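Local coordinates for SusD superfamily protein (Parabacteroides distasonis, PDB 3OTN), which probably binds nutrients, most likely carbohydrates, at the bacterial outer membrane, as other members of the SusD family do, at residues Glu172-Ala177 / Val185-Val190; Ser264-Leu269 / Ser276-Glu281; Tyr307-Tyr312 / Tyr335-Phe340. All blocks are in the same frame, centred on the assembly; numbering follows the deposited sequence.

Contact 1 (Glu172-Ala177 / Val185-Val190); sequences EQSDLA and VSMGAV
M187, modelled as selenomethionine, reaches back from the first turn of a helix and hooks its methyl into the curve of the loop 172-177. With CG anti to the backbone N (chi1 -166°), the chain folds at its next two torsions, and CE ends among three carbonyl oxygens: S174 O at 3.6 Å, L176 O, also at 3.6 Å, and E172 O slightly farther. The selenium passes alongside the backbone of E172, with SE 3.7 Å from E172 CA. The loop thus curls round one apolar side chain. Beside it, L176 comes in from the loop side. Its CD1 branch meets V190 CG2 at 3.7 Å, the two side chains crossing obliquely, and also touches V185 CG1, while CD2 rests near V185 O. L176 therefore fits between residues just before and one turn into the helix. One short, nearly straight bond fastens the backbones: M187 N donates to A177 O at 2.7 Å with an angle of 167° at the hydrogen. S174 holds the bend itself, since its OG accepts from L176 N (3.2 Å) in an ST turn and also bonds A171 O. The carboxylate of E172 turns away to salt bridges with R219 and K191, while its backbone N and CB lie by V190 CG1. S186 is the N-cap residue, its OG accepting from A189 N at 3.3 Å. The whole is a helix-loop-helix connection, in which the loop leaving helix 156-172 folds against the serine-capped start of helix 187-202, within the largely helical, TPR-clan part of the SusD fold.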
loop_
_atom_site.group_PDB
_atom_site.type_symbol
_atom_site.label_atom_id
_atom_site.label_comp_id
_atom_site.label_asym_id
_atom_site.label_seq_id
_atom_site.Cartn_x
_atom_site.Cartn_y
_atom_site.Cartn_z
ATOM N N GLU A 172 -2.792 7.884 19.441
ATOM C CA GLU A 172 -3.928 7.156 19.978
ATOM C C GLU A 172 -4.559 7.795 21.253
ATOM O O GLU A 172 -5.762 7.660 21.515
ATOM C CB GLU A 172 -3.439 5.743 20.303
ATOM C CG GLU A 172 -4.454 4.733 20.372
ATOM C CD GLU A 172 -3.866 3.342 20.470
ATOM O OE1 GLU A 172 -2.919 3.093 21.298
ATOM O OE2 GLU A 172 -4.411 2.488 19.749
ATOM N N GLN A 173 -3.745 8.486 22.039
ATOM C CA GLN A 173 -4.224 9.172 23.253
ATOM C C GLN A 173 -4.546 10.643 23.016
ATOM O O GLN A 173 -4.608 11.410 23.965
ATOM C CB GLN A 173 -3.186 9.020 24.387
ATOM C CG GLN A 173 -2.988 7.551 24.845
ATOM C CD GLN A 173 -4.302 6.874 25.292
ATOM O OE1 GLN A 173 -5.181 7.505 25.898
ATOM N NE2 GLN A 173 -4.436 5.590 24.984
ATOM N N SER A 174 -4.819 11.032 21.773
ATOM C CA SER A 174 -4.993 12.441 21.418
ATOM C C SER A 174 -6.457 12.787 21.209
ATOM O O SER A 174 -7.341 11.931 21.285
ATOM C CB SER A 174 -4.220 12.719 20.130
ATOM O OG SER A 174 -4.971 12.320 18.993
ATOM N N ASP A 175 -6.694 14.049 20.884
ATOM C CA ASP A 175 -8.020 14.555 20.531
ATOM C C ASP A 175 -8.485 14.356 19.054
ATOM O O ASP A 175 -9.488 14.945 18.664
ATOM C CB ASP A 175 -8.075 16.043 20.933
ATOM C CG ASP A 175 -8.013 16.239 22.455
ATOM O OD1 ASP A 175 -8.313 15.264 23.201
ATOM O OD2 ASP A 175 -7.673 17.363 22.898
ATOM N N LEU A 176 -7.832 13.488 18.272
ATOM C CA LEU A 176 -8.207 13.270 16.863
ATOM C C LEU A 176 -9.592 12.700 16.666
ATOM O O LEU A 176 -9.950 11.745 17.352
ATOM C CB LEU A 176 -7.257 12.255 16.175
ATOM C CG LEU A 176 -5.963 12.624 15.508
ATOM C CD1 LEU A 176 -5.311 11.299 14.979
ATOM C CD2 LEU A 176 -6.232 13.616 14.389
ATOM N N ALA A 177 -10.328 13.206 15.665
ATOM C CA ALA A 177 -11.639 12.655 15.310
ATOM C C ALA A 177 -11.483 11.206 14.894
ATOM O O ALA A 177 -10.441 10.862 14.324
ATOM C CB ALA A 177 -12.256 13.453 14.142
ATOM N N VAL A 185 -5.909 12.752 8.422
ATOM C CA VAL A 185 -5.648 11.681 9.375
ATOM C C VAL A 185 -6.774 11.660 10.450
ATOM O O VAL A 185 -7.271 12.707 10.853
ATOM C CB VAL A 185 -4.255 11.889 10.037
ATOM C CG1 VAL A 185 -4.028 10.901 11.161
ATOM C CG2 VAL A 185 -3.165 11.793 8.942
ATOM N N SER A 186 -7.204 10.474 10.855
ATOM C CA SER A 186 -8.265 10.284 11.847
ATOM C C SER A 186 -7.799 9.198 12.802
ATOM O O SER A 186 -6.817 8.524 12.528
ATOM C CB SER A 186 -9.533 9.779 11.151
ATOM O OG SER A 186 -9.299 8.528 10.494
HETATM N N MSE A 187 -8.528 8.989 13.890
HETATM C CA MSE A 187 -8.168 7.901 14.802
HETATM C C MSE A 187 -8.306 6.555 14.107
HETATM O O MSE A 187 -7.542 5.629 14.390
HETATM C CB MSE A 187 -9.014 7.932 16.068
HETATM C CG MSE A 187 -8.458 7.049 17.142
HETATM SE SE MSE A 187 -6.858 7.920 17.795
HETATM C CE MSE A 187 -7.696 9.333 18.817
ATOM N N GLY A 188 -9.248 6.429 13.177
ATOM C CA GLY A 188 -9.344 5.184 12.405
ATOM C C GLY A 188 -8.059 4.866 11.629
ATOM O O GLY A 188 -7.640 3.719 11.567
ATOM N N ALA A 189 -7.433 5.895 11.050
ATOM C CA ALA A 189 -6.174 5.757 10.361
ATOM C C ALA A 189 -5.070 5.319 11.332
ATOM O O ALA A 189 -4.284 4.422 11.015
ATOM C CB ALA A 189 -5.774 7.116 9.623
ATOM N N VAL A 190 -5.028 5.948 12.508
ATOM C CA VAL A 190 -4.035 5.601 13.525
ATOM C C VAL A 190 -4.197 4.156 13.949
ATOM O O VAL A 190 -3.204 3.439 14.090
ATOM C CB VAL A 190 -4.183 6.514 14.802
ATOM C CG1 VAL A 190 -3.356 5.964 15.966
ATOM C CG2 VAL A 190 -3.842 7.953 14.475
#

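Contact 2 (Ser264-Leu269 / Ser276-Glu281); sequences SVRIFL and SAYDLE
A buried arginine-tyrosine contact, with R266 laid across Y278 and clamped to the backbone of L280, ties together two parts of the long connection between strands 249-253 and 286-287. R266 CG sits squarely over the tyrosine ring, 3.3 Å from its centroid and 7° off the normal, a close CH-pi contact. CD continues above the CD1 side of the ring, and the guanidinium lies beyond it with its plane 10° from that of the ring. There NE and NH2 grip one atom side-on: L280 O accepts from R266 NE at 3.2 Å and from R266 NH2 at 3.0 Å, and lies in the guanidinium plane. The NE bond arrives nearly along the C=O axis, whereas NH2 meets a lone pair of L280 O, in the carbonyl plane. The two-pronged grip on this one oxygen, with the ring lying nearly parallel, fixes the rotation of the group. NH2 also forms a salt bridge with D279 OD1 (2.7 Å), whose carboxylate is turned well out of the guanidinium plane, and NH1 pairs with E263. Residues 264-268 coil with helical backbone angles but without the regular bonds, and 276-281 is irregular; helix 342-348 backs this part of the SusD-family region through V265, S276 and Y278. L269 packs at the CD2 side of the ring, beside the R266 chain: CD1 approaches S276 CB at 3.9 Å and Y278 CD2, while L269 CB packs on E281 CB at 3.8 Å. Bent at chi2 (92°), E281 carries its carboxylate back to S276, whose OG donates to the anti lone pair of E281 OE2 at 2.7 Å; S276 N reaches the same oxygen from above the carboxylate plane. K318 forms a salt bridge with that oxygen, probably stabilising the charge.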
loop_
_atom_site.group_PDB
_atom_site.type_symbol
_atom_site.label_atom_id
_atom_site.label_comp_id
_atom_site.label_asym_id
_atom_site.label_seq_id
_atom_site.Cartn_x
_atom_site.Cartn_y
_atom_site.Cartn_z
ATOM N N SER A 264 -1.569 6.968 -12.358
ATOM C CA SER A 264 -1.415 5.520 -12.244
ATOM C C SER A 264 -2.535 4.727 -12.909
ATOM O O SER A 264 -2.342 3.538 -13.221
ATOM C CB SER A 264 -1.253 5.079 -10.789
ATOM O OG SER A 264 -2.450 5.160 -10.012
ATOM N N VAL A 265 -3.691 5.363 -13.139
ATOM C CA VAL A 265 -4.779 4.719 -13.892
ATOM C C VAL A 265 -4.254 4.134 -15.225
ATOM O O VAL A 265 -4.613 3.028 -15.608
ATOM C CB VAL A 265 -5.977 5.708 -14.074
ATOM C CG1 VAL A 265 -7.002 5.181 -15.100
ATOM C CG2 VAL A 265 -6.633 5.999 -12.716
ATOM N N ARG A 266 -3.328 4.849 -15.862
ATOM C CA ARG A 266 -2.750 4.465 -17.174
ATOM C C ARG A 266 -1.785 3.268 -17.119
ATOM O O ARG A 266 -1.532 2.623 -18.146
ATOM C CB ARG A 266 -1.934 5.647 -17.735
ATOM C CG ARG A 266 -2.689 6.899 -18.000
ATOM C CD ARG A 266 -1.739 8.109 -18.136
ATOM N NE ARG A 266 -1.124 8.120 -19.442
ATOM C CZ ARG A 266 -0.410 9.121 -19.961
ATOM N NH1 ARG A 266 -0.186 10.238 -19.284
ATOM N NH2 ARG A 266 0.099 8.982 -21.187
ATOM N N ILE A 267 -1.226 3.026 -15.940
ATOM C CA ILE A 267 -0.288 1.913 -15.659
ATOM C C ILE A 267 -0.879 0.541 -15.979
ATOM O O ILE A 267 -0.173 -0.339 -16.488
ATOM C CB ILE A 267 0.162 1.971 -14.143
ATOM C CG1 ILE A 267 1.083 3.183 -13.892
ATOM C CG2 ILE A 267 0.852 0.715 -13.631
ATOM C CD1 ILE A 267 2.362 3.080 -14.537
ATOM N N PHE A 268 -2.169 0.383 -15.685
ATOM C CA PHE A 268 -2.874 -0.894 -15.824
ATOM C C PHE A 268 -3.458 -1.152 -17.203
ATOM O O PHE A 268 -3.847 -2.282 -17.510
ATOM C CB PHE A 268 -4.006 -0.968 -14.801
ATOM C CG PHE A 268 -3.557 -0.702 -13.391
ATOM C CD1 PHE A 268 -3.015 -1.705 -12.618
ATOM C CD2 PHE A 268 -3.656 0.569 -12.851
ATOM C CE1 PHE A 268 -2.582 -1.457 -11.313
ATOM C CE2 PHE A 268 -3.226 0.824 -11.560
ATOM C CZ PHE A 268 -2.693 -0.190 -10.786
ATOM N N LEU A 269 -3.487 -0.131 -18.051
ATOM C CA LEU A 269 -4.194 -0.205 -19.318
ATOM C C LEU A 269 -3.259 -0.863 -20.315
ATOM O O LEU A 269 -2.069 -0.624 -20.226
ATOM C CB LEU A 269 -4.580 1.196 -19.809
ATOM C CG LEU A 269 -5.479 2.068 -18.920
ATOM C CD1 LEU A 269 -5.741 3.478 -19.536
ATOM C CD2 LEU A 269 -6.750 1.334 -18.623
ATOM N N SER A 276 -8.244 4.198 -24.668
ATOM C CA SER A 276 -8.422 5.331 -23.764
ATOM C C SER A 276 -8.221 6.693 -24.410
ATOM O O SER A 276 -7.734 6.797 -25.539
ATOM C CB SER A 276 -7.455 5.226 -22.588
ATOM O OG SER A 276 -6.192 5.741 -22.917
ATOM N N ALA A 277 -8.591 7.723 -23.646
ATOM C CA ALA A 277 -8.463 9.149 -24.022
ATOM C C ALA A 277 -7.055 9.658 -23.756
ATOM O O ALA A 277 -6.697 10.728 -24.207
ATOM C CB ALA A 277 -9.471 10.019 -23.227
ATOM N N TYR A 278 -6.267 8.907 -22.991
ATOM C CA TYR A 278 -4.881 9.289 -22.728
ATOM C C TYR A 278 -4.062 9.270 -24.021
ATOM O O TYR A 278 -4.369 8.504 -24.936
ATOM C CB TYR A 278 -4.253 8.336 -21.727
ATOM C CG TYR A 278 -4.865 8.409 -20.350
ATOM C CD1 TYR A 278 -4.513 9.432 -19.467
ATOM C CD2 TYR A 278 -5.782 7.451 -19.915
ATOM C CE1 TYR A 278 -5.090 9.523 -18.193
ATOM C CE2 TYR A 278 -6.354 7.516 -18.637
ATOM C CZ TYR A 278 -6.006 8.556 -17.773
ATOM O OH TYR A 278 -6.566 8.609 -16.488
ATOM N N ASP A 279 -3.015 10.085 -24.101
ATOM C CA ASP A 279 -2.180 10.037 -25.309
ATOM C C ASP A 279 -1.465 8.684 -25.498
ATOM O O ASP A 279 -1.213 8.279 -26.638
ATOM C CB ASP A 279 -1.228 11.237 -25.440
ATOM C CG ASP A 279 -0.302 11.400 -24.275
ATOM O OD1 ASP A 279 -0.344 10.592 -23.332
ATOM O OD2 ASP A 279 0.495 12.357 -24.308
ATOM N N LEU A 280 -1.182 7.983 -24.392
ATOM C CA LEU A 280 -0.604 6.631 -24.424
ATOM C C LEU A 280 -0.957 5.831 -23.176
ATOM O O LEU A 280 -0.955 6.366 -22.061
ATOM C CB LEU A 280 0.925 6.694 -24.543
ATOM C CG LEU A 280 1.497 6.929 -25.975
ATOM C CD1 LEU A 280 3.029 6.867 -25.983
ATOM C CD2 LEU A 280 0.931 5.941 -27.045
ATOM N N GLU A 281 -1.262 4.551 -23.377
ATOM C CA GLU A 281 -1.445 3.620 -22.292
ATOM C C GLU A 281 -0.103 2.934 -22.055
ATOM O O GLU A 281 0.587 2.607 -23.009
ATOM C CB GLU A 281 -2.487 2.578 -22.673
ATOM C CG GLU A 281 -3.837 3.166 -23.016
ATOM C CD GLU A 281 -4.052 3.484 -24.498
ATOM O OE1 GLU A 281 -3.308 2.979 -25.381
ATOM O OE2 GLU A 281 -5.025 4.205 -24.786
#

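Contact 3 (Tyr307-Tyr312 / Tyr335-Phe340); sequences YFFTNY and YIYKFF. With EDO (1,2-ethanediol), chain O.
F309, Y312, Y337 and F340 form an aromatic cluster, the dense part of this contact. Y337 puts CD1 over the rim of the F309 face, 3.4 Å from F309 CG, with the ring planes oblique. F340 turns an edge toward the F309 face, T-shaped, the centroids 5.4 Å apart and the planes at 69°. The neighbouring corner of the same ring, F340 CZ, lies over the face of Y312, 3.4 Å from Y312 CZ, while the Y312 hydroxyl bonds D346. The backbones pair antiparallel: F309 N donates to Y335 O at 2.8 Å and Y335 N to F309 O at 2.9 Å. Past the pair F308-I336 the second segment turns, and Y307 O accepts from Y337 N (2.8 Å), from above the carbonyl plane, and more weakly from K338 N. With its chain extended, K338 runs side by side with Y307, CD 3.7 Å from the ring centroid over one face; both ends, OH and NZ, bond D417 O, and NZ also bonds C419 O and pairs with E421. Putting an alanine at Y307 would probably deprive the aliphatic part of K338 of the ring it lies on and D417 O of the tyrosine hydroxyl. The looser side is the corner at T310 and N311, both partly exposed, where N311 ND2 donates almost straight to O1 of an ethanediol, 2.8 Å away. Strand 308-312 is the middle of a three-stranded antiparallel sheet, between 329-331 and 334-336; F308 and I336 pack on P287, Y337 and F340 on helix 342-348.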
loop_
_atom_site.group_PDB
_atom_site.type_symbol
_atom_site.label_atom_id
_atom_site.label_comp_id
_atom_site.label_asym_id
_atom_site.label_seq_id
_atom_site.Cartn_x
_atom_site.Cartn_y
_atom_site.Cartn_z
ATOM N N TYR A 307 -12.432 -7.404 -11.262
ATOM C CA TYR A 307 -11.040 -7.034 -11.026
ATOM C C TYR A 307 -10.195 -7.052 -12.290
ATOM O O TYR A 307 -9.154 -6.369 -12.357
ATOM C CB TYR A 307 -10.441 -7.954 -9.974
ATOM C CG TYR A 307 -10.677 -7.577 -8.530
ATOM C CD1 TYR A 307 -11.538 -6.542 -8.142
ATOM C CD2 TYR A 307 -10.023 -8.280 -7.524
ATOM C CE1 TYR A 307 -11.683 -6.188 -6.804
ATOM C CE2 TYR A 307 -10.155 -7.916 -6.174
ATOM C CZ TYR A 307 -11.001 -6.889 -5.822
ATOM O OH TYR A 307 -11.172 -6.553 -4.496
ATOM N N PHE A 308 -10.627 -7.836 -13.281
ATOM C CA PHE A 308 -9.882 -8.017 -14.519
ATOM C C PHE A 308 -10.768 -7.766 -15.724
ATOM O O PHE A 308 -12.007 -7.864 -15.634
ATOM C CB PHE A 308 -9.265 -9.437 -14.577
ATOM C CG PHE A 308 -8.451 -9.770 -13.364
ATOM C CD1 PHE A 308 -7.269 -9.098 -13.113
ATOM C CD2 PHE A 308 -8.931 -10.679 -12.409
ATOM C CE1 PHE A 308 -6.533 -9.379 -11.957
ATOM C CE2 PHE A 308 -8.229 -10.935 -11.253
ATOM C CZ PHE A 308 -7.023 -10.302 -11.022
ATOM N N PHE A 309 -10.129 -7.452 -16.845
ATOM C CA PHE A 309 -10.807 -7.349 -18.147
ATOM C C PHE A 309 -9.946 -7.886 -19.272
ATOM O O PHE A 309 -8.739 -8.060 -19.122
ATOM C CB PHE A 309 -11.381 -5.945 -18.428
ATOM C CG PHE A 309 -10.377 -4.867 -18.795
ATOM C CD1 PHE A 309 -9.278 -4.575 -17.997
ATOM C CD2 PHE A 309 -10.621 -4.041 -19.909
ATOM C CE1 PHE A 309 -8.396 -3.511 -18.314
ATOM C CE2 PHE A 309 -9.743 -2.986 -20.239
ATOM C CZ PHE A 309 -8.636 -2.716 -19.442
ATOM N N THR A 310 -10.615 -8.239 -20.366
ATOM C CA THR A 310 -10.000 -8.930 -21.512
ATOM C C THR A 310 -10.460 -8.368 -22.859
ATOM O O THR A 310 -9.950 -8.768 -23.897
ATOM C CB THR A 310 -10.387 -10.424 -21.497
ATOM O OG1 THR A 310 -11.805 -10.529 -21.612
ATOM C CG2 THR A 310 -9.953 -11.116 -20.227
ATOM N N ASN A 311 -11.460 -7.487 -22.855
ATOM C CA ASN A 311 -11.868 -6.779 -24.039
ATOM C C ASN A 311 -12.350 -5.354 -23.690
ATOM O O ASN A 311 -12.725 -5.063 -22.544
ATOM C CB ASN A 311 -12.955 -7.582 -24.779
ATOM C CG ASN A 311 -14.281 -7.608 -24.026
ATOM O OD1 ASN A 311 -14.899 -6.574 -23.810
ATOM N ND2 ASN A 311 -14.722 -8.795 -23.638
ATOM N N TYR A 312 -12.324 -4.478 -24.681
ATOM C CA TYR A 312 -12.830 -3.106 -24.533
ATOM C C TYR A 312 -13.155 -2.598 -25.930
ATOM O O TYR A 312 -13.434 -3.406 -26.811
ATOM C CB TYR A 312 -11.853 -2.205 -23.727
ATOM C CG TYR A 312 -12.556 -1.103 -22.964
ATOM C CD1 TYR A 312 -13.345 -1.383 -21.852
ATOM C CD2 TYR A 312 -12.459 0.238 -23.374
ATOM C CE1 TYR A 312 -14.046 -0.355 -21.163
ATOM C CE2 TYR A 312 -13.150 1.256 -22.693
ATOM C CZ TYR A 312 -13.927 0.949 -21.590
ATOM O OH TYR A 312 -14.590 1.962 -20.951
ATOM N N TYR A 335 -6.062 -8.102 -18.113
ATOM C CA TYR A 335 -5.570 -6.835 -17.604
ATOM C C TYR A 335 -6.335 -6.462 -16.342
ATOM O O TYR A 335 -7.481 -6.913 -16.137
ATOM C CB TYR A 335 -5.710 -5.768 -18.671
ATOM C CG TYR A 335 -4.821 -6.054 -19.853
ATOM C CD1 TYR A 335 -3.514 -5.555 -19.892
ATOM C CD2 TYR A 335 -5.253 -6.874 -20.908
ATOM C CE1 TYR A 335 -2.651 -5.855 -20.966
ATOM C CE2 TYR A 335 -4.397 -7.180 -21.987
ATOM C CZ TYR A 335 -3.105 -6.661 -22.007
ATOM O OH TYR A 335 -2.260 -6.934 -23.058
ATOM N N ILE A 336 -5.691 -5.666 -15.495
ATOM C CA ILE A 336 -6.317 -5.181 -14.277
ATOM C C ILE A 336 -7.330 -4.084 -14.573
ATOM O O ILE A 336 -6.989 -3.045 -15.120
ATOM C CB ILE A 336 -5.289 -4.717 -13.240
ATOM C CG1 ILE A 336 -4.470 -5.929 -12.758
ATOM C CG2 ILE A 336 -6.054 -4.073 -12.045
ATOM C CD1 ILE A 336 -2.999 -5.628 -12.332
ATOM N N TYR A 337 -8.580 -4.368 -14.209
ATOM C CA TYR A 337 -9.722 -3.464 -14.293
ATOM C C TYR A 337 -10.092 -2.861 -12.939
ATOM O O TYR A 337 -10.899 -1.929 -12.880
ATOM C CB TYR A 337 -10.948 -4.245 -14.809
ATOM C CG TYR A 337 -12.046 -3.427 -15.432
ATOM C CD1 TYR A 337 -11.836 -2.715 -16.612
ATOM C CD2 TYR A 337 -13.328 -3.367 -14.848
ATOM C CE1 TYR A 337 -12.875 -1.970 -17.208
ATOM C CE2 TYR A 337 -14.356 -2.609 -15.448
ATOM C CZ TYR A 337 -14.121 -1.933 -16.624
ATOM O OH TYR A 337 -15.131 -1.197 -17.210
ATOM N N LYS A 338 -9.470 -3.350 -11.862
ATOM C CA LYS A 338 -9.807 -2.950 -10.470
ATOM C C LYS A 338 -9.827 -1.427 -10.229
ATOM O O LYS A 338 -10.654 -0.909 -9.456
ATOM C CB LYS A 338 -8.827 -3.652 -9.541
ATOM C CG LYS A 338 -9.131 -3.656 -8.104
ATOM C CD LYS A 338 -8.220 -4.664 -7.397
ATOM C CE LYS A 338 -8.370 -4.545 -5.927
ATOM N NZ LYS A 338 -7.699 -5.622 -5.171
ATOM N N PHE A 339 -8.986 -0.709 -10.964
ATOM C CA PHE A 339 -8.802 0.737 -10.795
ATOM C C PHE A 339 -9.185 1.538 -12.040
ATOM O O PHE A 339 -8.713 2.631 -12.219
ATOM C CB PHE A 339 -7.345 0.994 -10.423
ATOM C CG PHE A 339 -6.851 0.112 -9.296
ATOM C CD1 PHE A 339 -7.437 0.189 -8.039
ATOM C CD2 PHE A 339 -5.814 -0.799 -9.492
ATOM C CE1 PHE A 339 -6.980 -0.603 -6.980
ATOM C CE2 PHE A 339 -5.358 -1.599 -8.437
ATOM C CZ PHE A 339 -5.941 -1.483 -7.184
ATOM N N PHE A 340 -10.112 1.006 -12.831
ATOM C CA PHE A 340 -10.524 1.596 -14.104
ATOM C C PHE A 340 -11.561 2.727 -13.891
ATOM O O PHE A 340 -12.787 2.525 -13.884
ATOM C CB PHE A 340 -11.026 0.469 -15.004
ATOM C CG PHE A 340 -11.190 0.829 -16.454
ATOM C CD1 PHE A 340 -12.358 1.457 -16.921
ATOM C CD2 PHE A 340 -10.237 0.417 -17.388
ATOM C CE1 PHE A 340 -12.514 1.722 -18.296
ATOM C CE2 PHE A 340 -10.378 0.696 -18.711
ATOM C CZ PHE A 340 -11.530 1.340 -19.180
HETATM C C1 EDO O . -12.500 -11.577 -25.386
HETATM O O1 EDO O . -13.265 -11.142 -24.265
HETATM C C2 EDO O . -12.136 -13.053 -25.207
HETATM O O2 EDO O . -11.140 -13.173 -24.193
#

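Contacts 2 and 3 are neighbours, their centres 12 Å apart, and they touch directly: F268 CZ meets F339 CD2 at 3.4 Å, and L269 CD2 meets F340 CE2 at 3.7 Å. Helix 342-348 packs against both, joining them into one buried region in the SusD-family part of the chain. Contact 1 lies across the centre of the chain, about 36 Å from contact 2 and 35 Å from contact 3 between centres, with nearest atoms about 20 and 18 Å apart; it belongs to the helical N-terminal part instead. An acetate near contact 1 and the ethanediol at contact 3 probably come from the crystallisation liquor, and neither establishes a nutrient site.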